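Local coordinates for protein beta-lactamase (Klebsiella pneumoniae, PDB 6HUH) that probably hydrolyses beta-lactam antibiotics to substituted beta-amino acids as a class D serine beta-lactamase, and so confers antibiotic resistance, at residues 75-88 and 98-110. Numbering follows the deposited sequence.
Sequences LPFKAGDPDFLPEW and MTYSVIWYSQRLT. With SO4 (sulfate ion), chain C.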
ATOM      1  N   LEU A  75     -10.651  -9.659  -0.651  1.00 34.83           N
ATOM      2  CA  LEU A  75     -11.744 -10.315   0.071  1.00 35.72           C
ATOM      3  C   LEU A  75     -12.549  -9.353   0.974  1.00 42.85           C
ATOM      4  O   LEU A  75     -11.947  -8.570   1.706  1.00 43.23           O
ATOM      5  CB  LEU A  75     -11.255 -11.542   0.866  1.00 34.72           C
ATOM      6  CG  LEU A  75     -10.440 -12.631   0.117  1.00 38.13           C
ATOM      7  CD1 LEU A  75     -10.015 -13.729   1.070  1.00 37.57           C
ATOM      8  CD2 LEU A  75     -11.214 -13.240  -1.060  1.00 39.56           C
ATOM      9  N   PRO A  76     -13.904  -9.379   0.939  1.00 40.43           N
ATOM     10  CA  PRO A  76     -14.670  -8.468   1.803  1.00 40.45           C
ATOM     11  C   PRO A  76     -14.799  -8.934   3.258  1.00 44.20           C
ATOM     12  O   PRO A  76     -14.810 -10.136   3.539  1.00 43.97           O
ATOM     13  CB  PRO A  76     -16.039  -8.443   1.134  1.00 43.30           C
ATOM     14  CG  PRO A  76     -16.184  -9.798   0.534  1.00 47.64           C
ATOM     15  CD  PRO A  76     -14.803 -10.207   0.099  1.00 42.46           C
ATOM     16  N   PHE A  77     -14.965  -7.972   4.176  1.00 40.04           N
ATOM     17  CA  PHE A  77     -15.208  -8.233   5.596  1.00 38.48           C
ATOM     18  C   PHE A  77     -16.649  -8.757   5.738  1.00 43.01           C
ATOM     19  O   PHE A  77     -17.552  -8.241   5.083  1.00 43.96           O
ATOM     20  CB  PHE A  77     -15.036  -6.927   6.393  1.00 39.85           C
ATOM     21  CG  PHE A  77     -15.386  -7.025   7.862  1.00 41.67           C
ATOM     22  CD1 PHE A  77     -14.458  -7.501   8.787  1.00 42.74           C
ATOM     23  CD2 PHE A  77     -16.627  -6.597   8.330  1.00 44.29           C
ATOM     24  CE1 PHE A  77     -14.772  -7.562  10.148  1.00 43.56           C
ATOM     25  CE2 PHE A  77     -16.943  -6.680   9.690  1.00 47.24           C
ATOM     26  CZ  PHE A  77     -16.016  -7.161  10.588  1.00 43.98           C
ATOM     27  N   LYS A  78     -16.871  -9.758   6.590  1.00 39.14           N
ATOM     28  CA  LYS A  78     -18.218 -10.311   6.802  1.00 40.01           C
ATOM     29  C   LYS A  78     -18.607 -10.224   8.281  1.00 43.72           C
ATOM     30  O   LYS A  78     -17.724 -10.285   9.130  1.00 40.73           O
ATOM     31  CB  LYS A  78     -18.279 -11.784   6.355  1.00 42.30           C
ATOM     32  CG  LYS A  78     -18.085 -12.045   4.862  1.00 52.28           C
ATOM     33  CD  LYS A  78     -18.045 -13.552   4.605  1.00 61.65           C
ATOM     34  CE  LYS A  78     -17.419 -13.932   3.290  1.00 68.94           C
ATOM     35  NZ  LYS A  78     -17.060 -15.374   3.272  1.00 75.96           N
ATOM     36  N   ALA A  79     -19.927 -10.126   8.588  1.00 43.60           N
ATOM     37  CA  ALA A  79     -20.454 -10.095   9.965  1.00 44.74           C
ATOM     38  C   ALA A  79     -20.117 -11.422  10.632  1.00 50.34           C
ATOM     39  O   ALA A  79     -20.435 -12.488  10.107  1.00 50.05           O
ATOM     40  CB  ALA A  79     -21.962  -9.873   9.963  1.00 47.29           C
ATOM     41  N   GLY A  80     -19.399 -11.341  11.737  1.00 49.16           N
ATOM     42  CA  GLY A  80     -18.915 -12.505  12.463  1.00 50.49           C
ATOM     43  C   GLY A  80     -17.402 -12.639  12.408  1.00 56.09           C
ATOM     44  O   GLY A  80     -16.838 -13.542  13.039  1.00 54.96           O
ATOM     45  N   ASP A  81     -16.727 -11.746  11.642  1.00 53.77           N
ATOM     46  CA  ASP A  81     -15.268 -11.745  11.561  1.00 52.87           C
ATOM     47  C   ASP A  81     -14.718 -10.851  12.661  1.00 60.17           C
ATOM     48  O   ASP A  81     -15.334  -9.816  12.949  1.00 61.68           O
ATOM     49  CB  ASP A  81     -14.746 -11.267  10.192  1.00 52.82           C
ATOM     50  CG  ASP A  81     -14.901 -12.247   9.052  1.00 62.85           C
ATOM     51  OD1 ASP A  81     -14.962 -13.465   9.315  1.00 64.19           O
ATOM     52  OD2 ASP A  81     -14.935 -11.797   7.888  1.00 69.30           O
ATOM     53  N   PRO A  82     -13.570 -11.226  13.283  1.00 56.46           N
ATOM     54  CA  PRO A  82     -12.986 -10.372  14.338  1.00 57.20           C
ATOM     55  C   PRO A  82     -12.759  -8.938  13.857  1.00 63.57           C
ATOM     56  O   PRO A  82     -12.221  -8.723  12.768  1.00 61.91           O
ATOM     57  CB  PRO A  82     -11.670 -11.079  14.684  1.00 57.31           C
ATOM     58  CG  PRO A  82     -11.428 -12.026  13.551  1.00 60.13           C
ATOM     59  CD  PRO A  82     -12.752 -12.432  13.055  1.00 56.31           C
ATOM     60  N   ASP A  83     -13.252  -7.968  14.637  1.00 63.51           N
ATOM     61  CA  ASP A  83     -13.177  -6.541  14.328  1.00 64.34           C
ATOM     62  C   ASP A  83     -12.551  -5.754  15.484  1.00 68.47           C
ATOM     63  O   ASP A  83     -13.096  -4.733  15.918  1.00 70.02           O
ATOM     64  CB  ASP A  83     -14.578  -5.994  13.931  1.00 68.51           C
ATOM     65  CG  ASP A  83     -15.758  -6.401  14.817  1.00 83.61           C
ATOM     66  OD1 ASP A  83     -15.532  -6.732  16.005  1.00 84.36           O
ATOM     67  OD2 ASP A  83     -16.914  -6.349  14.329  1.00 92.54           O
ATOM     68  N   PHE A  84     -11.397  -6.239  15.977  1.00 63.47           N
ATOM     69  CA  PHE A  84     -10.658  -5.636  17.099  1.00 63.20           C
ATOM     70  C   PHE A  84     -10.039  -4.288  16.720  1.00 67.22           C
ATOM     71  O   PHE A  84     -10.048  -3.359  17.531  1.00 67.52           O
ATOM     72  CB  PHE A  84      -9.603  -6.613  17.670  1.00 63.28           C
ATOM     73  CG  PHE A  84     -10.100  -8.017  17.959  1.00 64.18           C
ATOM     74  CD1 PHE A  84     -11.320  -8.228  18.597  1.00 68.67           C
ATOM     75  CD2 PHE A  84      -9.330  -9.125  17.628  1.00 64.24           C
ATOM     76  CE1 PHE A  84     -11.777  -9.523  18.860  1.00 69.97           C
ATOM     77  CE2 PHE A  84      -9.786 -10.420  17.893  1.00 67.48           C
ATOM     78  CZ  PHE A  84     -11.002 -10.610  18.518  1.00 67.55           C
ATOM     79  N   LEU A  85      -9.524  -4.184  15.479  1.00 63.19           N
ATOM     80  CA  LEU A  85      -8.945  -2.957  14.934  1.00 63.06           C
ATOM     81  C   LEU A  85      -9.898  -2.396  13.885  1.00 66.08           C
ATOM     82  O   LEU A  85     -10.434  -3.181  13.099  1.00 65.71           O
ATOM     83  CB  LEU A  85      -7.556  -3.211  14.304  1.00 61.85           C
ATOM     84  CG  LEU A  85      -6.373  -3.472  15.261  1.00 66.62           C
ATOM     85  CD1 LEU A  85      -5.159  -3.977  14.495  1.00 65.09           C
ATOM     86  CD2 LEU A  85      -5.996  -2.216  16.061  1.00 70.76           C
ATOM     87  N   PRO A  86     -10.122  -1.056  13.840  1.00 62.49           N
ATOM     88  CA  PRO A  86     -11.044  -0.490  12.823  1.00 62.13           C
ATOM     89  C   PRO A  86     -10.633  -0.726  11.356  1.00 60.39           C
ATOM     90  O   PRO A  86     -11.506  -0.844  10.496  1.00 58.18           O
ATOM     91  CB  PRO A  86     -11.074   1.011  13.157  1.00 65.65           C
ATOM     92  CG  PRO A  86     -10.535   1.125  14.553  1.00 70.86           C
ATOM     93  CD  PRO A  86      -9.563   0.000  14.712  1.00 64.94           C
ATOM     94  N   GLU A  87      -9.310  -0.811  11.083  1.00 54.74           N
ATOM     95  CA  GLU A  87      -8.723  -1.029   9.750  1.00 53.71           C
ATOM     96  C   GLU A  87      -9.031  -2.432   9.151  1.00 56.34           C
ATOM     97  O   GLU A  87      -8.820  -2.660   7.950  1.00 56.21           O
ATOM     98  CB  GLU A  87      -7.202  -0.735   9.709  1.00 54.38           C
ATOM     99  CG  GLU A  87      -6.477  -0.333  10.986  1.00 67.76           C
ATOM    100  CD  GLU A  87      -6.721   1.064  11.525  1.00102.35           C
ATOM    101  OE1 GLU A  87      -7.808   1.290  12.103  1.00 98.46           O
ATOM    102  OE2 GLU A  87      -5.766   1.871  11.529  1.00105.71           O
ATOM    103  N   TRP A  88      -9.528  -3.354   9.995  1.00 50.15           N
ATOM    104  CA  TRP A  88      -9.922  -4.700   9.609  1.00 47.50           C
ATOM    105  C   TRP A  88     -11.323  -4.704   8.995  1.00 49.64           C
ATOM    106  O   TRP A  88     -11.659  -5.633   8.270  1.00 48.61           O
ATOM    107  CB  TRP A  88      -9.940  -5.611  10.846  1.00 45.75           C
ATOM    108  CG  TRP A  88      -8.607  -6.014  11.428  1.00 45.16           C
ATOM    109  CD1 TRP A  88      -7.367  -5.607  11.034  1.00 46.92           C
ATOM    110  CD2 TRP A  88      -8.407  -6.902  12.526  1.00 44.86           C
ATOM    111  NE1 TRP A  88      -6.407  -6.189  11.824  1.00 45.38           N
ATOM    112  CE2 TRP A  88      -7.017  -6.987  12.751  1.00 47.68           C
ATOM    113  CE3 TRP A  88      -9.271  -7.632  13.356  1.00 47.05           C
ATOM    114  CZ2 TRP A  88      -6.469  -7.785  13.764  1.00 47.06           C
ATOM    115  CZ3 TRP A  88      -8.730  -8.413  14.360  1.00 48.52           C
ATOM    116  CH2 TRP A  88      -7.346  -8.472  14.570  1.00 48.11           C
ATOM    117  N   MET A  98      -0.932  -7.649   5.257  1.00 26.06           N
ATOM    118  CA  MET A  98       0.372  -7.526   5.893  1.00 24.88           C
ATOM    119  C   MET A  98       0.467  -6.257   6.728  1.00 31.19           C
ATOM    120  O   MET A  98       0.888  -6.320   7.891  1.00 30.15           O
ATOM    121  CB  MET A  98       1.494  -7.578   4.839  1.00 26.37           C
ATOM    122  CG  MET A  98       1.680  -8.939   4.235  1.00 28.70           C
ATOM    123  SD  MET A  98       1.996 -10.215   5.484  1.00 31.55           S
ATOM    124  CE  MET A  98       2.810 -11.399   4.512  1.00 28.02           C
ATOM    125  N   THR A  99       0.022  -5.122   6.140  1.00 29.94           N
ATOM    126  CA  THR A  99       0.048  -3.781   6.722  1.00 31.02           C
ATOM    127  C   THR A  99      -0.729  -3.707   8.063  1.00 35.13           C
ATOM    128  O   THR A  99      -0.089  -3.524   9.102  1.00 35.85           O
ATOM    129  CB  THR A  99      -0.395  -2.738   5.670  1.00 45.13           C
ATOM    130  OG1 THR A  99       0.466  -2.848   4.528  1.00 49.27           O
ATOM    131  CG2 THR A  99      -0.327  -1.313   6.186  1.00 44.69           C
ATOM    132  N   TYR A 100      -2.062  -3.893   8.051  1.00 31.23           N
ATOM    133  CA  TYR A 100      -2.903  -3.786   9.251  1.00 31.75           C
ATOM    134  C   TYR A 100      -3.096  -5.138  10.008  1.00 35.69           C
ATOM    135  O   TYR A 100      -3.970  -5.224  10.884  1.00 35.04           O
ATOM    136  CB  TYR A 100      -4.245  -3.102   8.909  1.00 34.00           C
ATOM    137  CG  TYR A 100      -4.039  -1.878   8.045  1.00 38.77           C
ATOM    138  CD1 TYR A 100      -3.688  -0.654   8.607  1.00 42.05           C
ATOM    139  CD2 TYR A 100      -4.097  -1.964   6.661  1.00 40.32           C
ATOM    140  CE1 TYR A 100      -3.424   0.456   7.809  1.00 44.21           C
ATOM    141  CE2 TYR A 100      -3.837  -0.862   5.855  1.00 42.43           C
ATOM    142  CZ  TYR A 100      -3.489   0.343   6.431  1.00 54.03           C
ATOM    143  OH  TYR A 100      -3.214   1.408   5.611  1.00 62.94           O
ATOM    144  N   SER A 101      -2.235  -6.166   9.716  1.00 31.29           N
ATOM    145  CA  SER A 101      -2.266  -7.494  10.360  1.00 30.95           C
ATOM    146  C   SER A 101      -3.707  -8.007  10.519  1.00 36.83           C
ATOM    147  O   SER A 101      -4.183  -8.255  11.633  1.00 38.11           O
ATOM    148  CB  SER A 101      -1.537  -7.479  11.704  1.00 34.69           C
ATOM    149  OG  SER A 101      -0.130  -7.391  11.564  1.00 42.46           O
ATOM    150  N   VAL A 102      -4.407  -8.112   9.382  1.00 32.85           N
ATOM    151  CA  VAL A 102      -5.798  -8.550   9.298  1.00 31.85           C
ATOM    152  C   VAL A 102      -5.855 -10.055   9.521  1.00 35.14           C
ATOM    153  O   VAL A 102      -5.480 -10.839   8.641  1.00 34.32           O
ATOM    154  CB  VAL A 102      -6.481  -8.099   7.987  1.00 34.26           C
ATOM    155  CG1 VAL A 102      -7.992  -8.104   8.141  1.00 34.46           C
ATOM    156  CG2 VAL A 102      -5.991  -6.720   7.556  1.00 33.80           C
ATOM    157  N   ILE A 103      -6.298 -10.449  10.727  1.00 31.36           N
ATOM    158  CA  ILE A 103      -6.347 -11.849  11.121  1.00 30.91           C
ATOM    159  C   ILE A 103      -7.416 -12.626  10.379  1.00 35.62           C
ATOM    160  O   ILE A 103      -7.166 -13.784  10.052  1.00 35.59           O
ATOM    161  CB  ILE A 103      -6.434 -12.046  12.653  1.00 34.97           C
ATOM    162  CG1 ILE A 103      -7.797 -11.643  13.216  1.00 37.02           C
ATOM    163  CG2 ILE A 103      -5.275 -11.328  13.374  1.00 35.52           C
ATOM    164  CD1 ILE A 103      -8.063 -12.123  14.624  1.00 49.05           C
ATOM    165  N   TRP A 104      -8.586 -12.006  10.082  1.00 33.08           N
ATOM    166  CA  TRP A 104      -9.669 -12.701   9.384  1.00 32.42           C
ATOM    167  C   TRP A 104      -9.283 -13.129   7.970  1.00 33.42           C
ATOM    168  O   TRP A 104      -9.747 -14.164   7.509  1.00 32.88           O
ATOM    169  CB  TRP A 104     -10.989 -11.933   9.413  1.00 32.49           C
ATOM    170  CG  TRP A 104     -11.030 -10.582   8.759  1.00 33.89           C
ATOM    171  CD1 TRP A 104     -11.152  -9.387   9.399  1.00 37.40           C
ATOM    172  CD2 TRP A 104     -11.215 -10.302   7.351  1.00 33.61           C
ATOM    173  NE1 TRP A 104     -11.323  -8.372   8.483  1.00 37.06           N
ATOM    174  CE2 TRP A 104     -11.352  -8.905   7.220  1.00 37.97           C
ATOM    175  CE3 TRP A 104     -11.239 -11.094   6.186  1.00 34.47           C
ATOM    176  CZ2 TRP A 104     -11.461  -8.278   5.973  1.00 37.40           C
ATOM    177  CZ3 TRP A 104     -11.356 -10.471   4.956  1.00 36.02           C
ATOM    178  CH2 TRP A 104     -11.480  -9.082   4.857  1.00 37.02           C
ATOM    179  N   TYR A 105      -8.385 -12.376   7.319  1.00 29.07           N
ATOM    180  CA  TYR A 105      -7.877 -12.670   5.977  1.00 28.05           C
ATOM    181  C   TYR A 105      -6.924 -13.879   6.029  1.00 31.99           C
ATOM    182  O   TYR A 105      -6.810 -14.623   5.053  1.00 31.20           O
ATOM    183  CB  TYR A 105      -7.196 -11.428   5.389  1.00 27.93           C
ATOM    184  CG  TYR A 105      -6.903 -11.512   3.911  1.00 27.43           C
ATOM    185  CD1 TYR A 105      -5.701 -12.035   3.448  1.00 27.24           C
ATOM    186  CD2 TYR A 105      -7.798 -10.999   2.973  1.00 28.69           C
ATOM    187  CE1 TYR A 105      -5.418 -12.104   2.085  1.00 26.01           C
ATOM    188  CE2 TYR A 105      -7.505 -11.020   1.612  1.00 29.28           C
ATOM    189  CZ  TYR A 105      -6.324 -11.595   1.171  1.00 35.30           C
ATOM    190  OH  TYR A 105      -6.044 -11.664  -0.171  1.00 37.45           O
ATOM    191  N   SER A 106      -6.284 -14.110   7.184  1.00 29.74           N
ATOM    192  CA  SER A 106      -5.397 -15.262   7.363  1.00 29.23           C
ATOM    193  C   SER A 106      -6.228 -16.520   7.547  1.00 34.37           C
ATOM    194  O   SER A 106      -5.841 -17.574   7.036  1.00 33.38           O
ATOM    195  CB  SER A 106      -4.492 -15.058   8.568  1.00 32.40           C
ATOM    196  OG  SER A 106      -3.547 -14.028   8.338  1.00 38.78           O
ATOM    197  N   GLN A 107      -7.384 -16.401   8.273  1.00 32.37           N
ATOM    198  CA  GLN A 107      -8.343 -17.491   8.525  1.00 32.10           C
ATOM    199  C   GLN A 107      -9.013 -17.899   7.221  1.00 36.07           C
ATOM    200  O   GLN A 107      -9.226 -19.089   7.005  1.00 37.55           O
ATOM    201  CB  GLN A 107      -9.405 -17.090   9.556  1.00 34.02           C
ATOM    202  CG  GLN A 107      -8.841 -16.487  10.837  1.00 40.42           C
ATOM    203  CD  GLN A 107      -9.869 -16.338  11.930  1.00 56.28           C
ATOM    204  OE1 GLN A 107     -10.997 -15.874  11.715  1.00 55.02           O
ATOM    205  NE2 GLN A 107      -9.483 -16.696  13.143  1.00 45.13           N
ATOM    206  N   ARG A 108      -9.303 -16.928   6.333  1.00 31.95           N
ATOM    207  CA  ARG A 108      -9.889 -17.176   5.005  1.00 32.75           C
ATOM    208  C   ARG A 108      -8.958 -18.055   4.186  1.00 36.52           C
ATOM    209  O   ARG A 108      -9.424 -18.975   3.513  1.00 36.99           O
ATOM    210  CB  ARG A 108     -10.105 -15.868   4.237  1.00 34.07           C
ATOM    211  CG  ARG A 108     -11.154 -14.959   4.823  1.00 44.61           C
ATOM    212  CD  ARG A 108     -12.565 -15.326   4.428  1.00 43.88           C
ATOM    213  NE  ARG A 108     -13.359 -14.108   4.342  1.00 48.86           N
ATOM    214  CZ  ARG A 108     -14.012 -13.559   5.357  1.00 61.71           C
ATOM    215  NH1 ARG A 108     -14.011 -14.142   6.551  1.00 45.83           N
ATOM    216  NH2 ARG A 108     -14.687 -12.432   5.184  1.00 48.85           N
ATOM    217  N   LEU A 109      -7.641 -17.765   4.257  1.00 31.81           N
ATOM    218  CA  LEU A 109      -6.599 -18.532   3.596  1.00 31.70           C
ATOM    219  C   LEU A 109      -6.495 -19.933   4.182  1.00 36.77           C
ATOM    220  O   LEU A 109      -6.510 -20.888   3.404  1.00 38.51           O
ATOM    221  CB  LEU A 109      -5.237 -17.794   3.639  1.00 31.17           C
ATOM    222  CG  LEU A 109      -3.934 -18.606   3.457  1.00 35.71           C
ATOM    223  CD1 LEU A 109      -3.885 -19.340   2.124  1.00 36.80           C
ATOM    224  CD2 LEU A 109      -2.754 -17.709   3.504  1.00 37.00           C
ATOM    225  N   THR A 110      -6.386 -20.070   5.526  1.00 32.40           N
ATOM    226  CA  THR A 110      -6.227 -21.386   6.175  1.00 32.46           C
ATOM    227  C   THR A 110      -7.438 -22.300   5.959  1.00 35.90           C
ATOM    228  O   THR A 110      -7.232 -23.471   5.648  1.00 34.81           O
ATOM    229  CB  THR A 110      -5.841 -21.275   7.655  1.00 38.56           C
ATOM    230  OG1 THR A 110      -6.871 -20.620   8.402  1.00 36.95           O
ATOM    231  CG2 THR A 110      -4.487 -20.596   7.868  1.00 34.26           C
TER
HETATM  232  S   SO4 C 301       0.677  -6.093  14.892  1.00 88.83           S
HETATM  233  O1  SO4 C 301      -0.744  -5.763  15.050  1.00 90.26           O
HETATM  234  O2  SO4 C 301       1.456  -5.549  16.006  1.00 88.10           O
HETATM  235  O3  SO4 C 301       0.820  -7.538  14.886  1.00 88.72           O
HETATM  236  O4  SO4 C 301       1.169  -5.537  13.632  1.00 88.46           O
HETATM  237  O   HOH W   1     -14.454 -12.675   2.299  1.00 30.51           O
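The indole of W104 takes F77 CA and D81 OD2 over one face and V102 CG1 and Y105 CB over the other, while the carbonyl oxygens of L75 and W88 lie at its rim. F77 brings its ring edge to that first face in an offset edge-to-face pair, planes at 64°. W104 NE1 donates to W88 O (2.8 Å), in the indole plane. W88 is sandwiched, V102 CA on one face and L85 CB on the other; its NE1 bonds Y100 O at 2.8 Å, and its far rim meets I103 CG1, whose CD1 reaches P82 CG (3.5 Å).

The R108 guanidinium rests one face on W104 CE3, with the K78 chain across the other. Bends at chi2 (-82°) and chi3 swing it end-on to D81, planes 41° apart: NH1 meets OD1 (3.0 Å), while three donors, NH1, NH2 (2.8 Å) and K78 N, grip OD2. NH2 also holds P76 O, which a water links to NE.

S101 touches S51, the predicted acylated serine, and hydrogen-bonds K197; S106 hydrogen-bonds the carboxylated K54. Two indole N-H bonds and a salt bridge hold loop 75-88 to 98-110; R108's charge and the K78 N-H would probably favour an ionised D81.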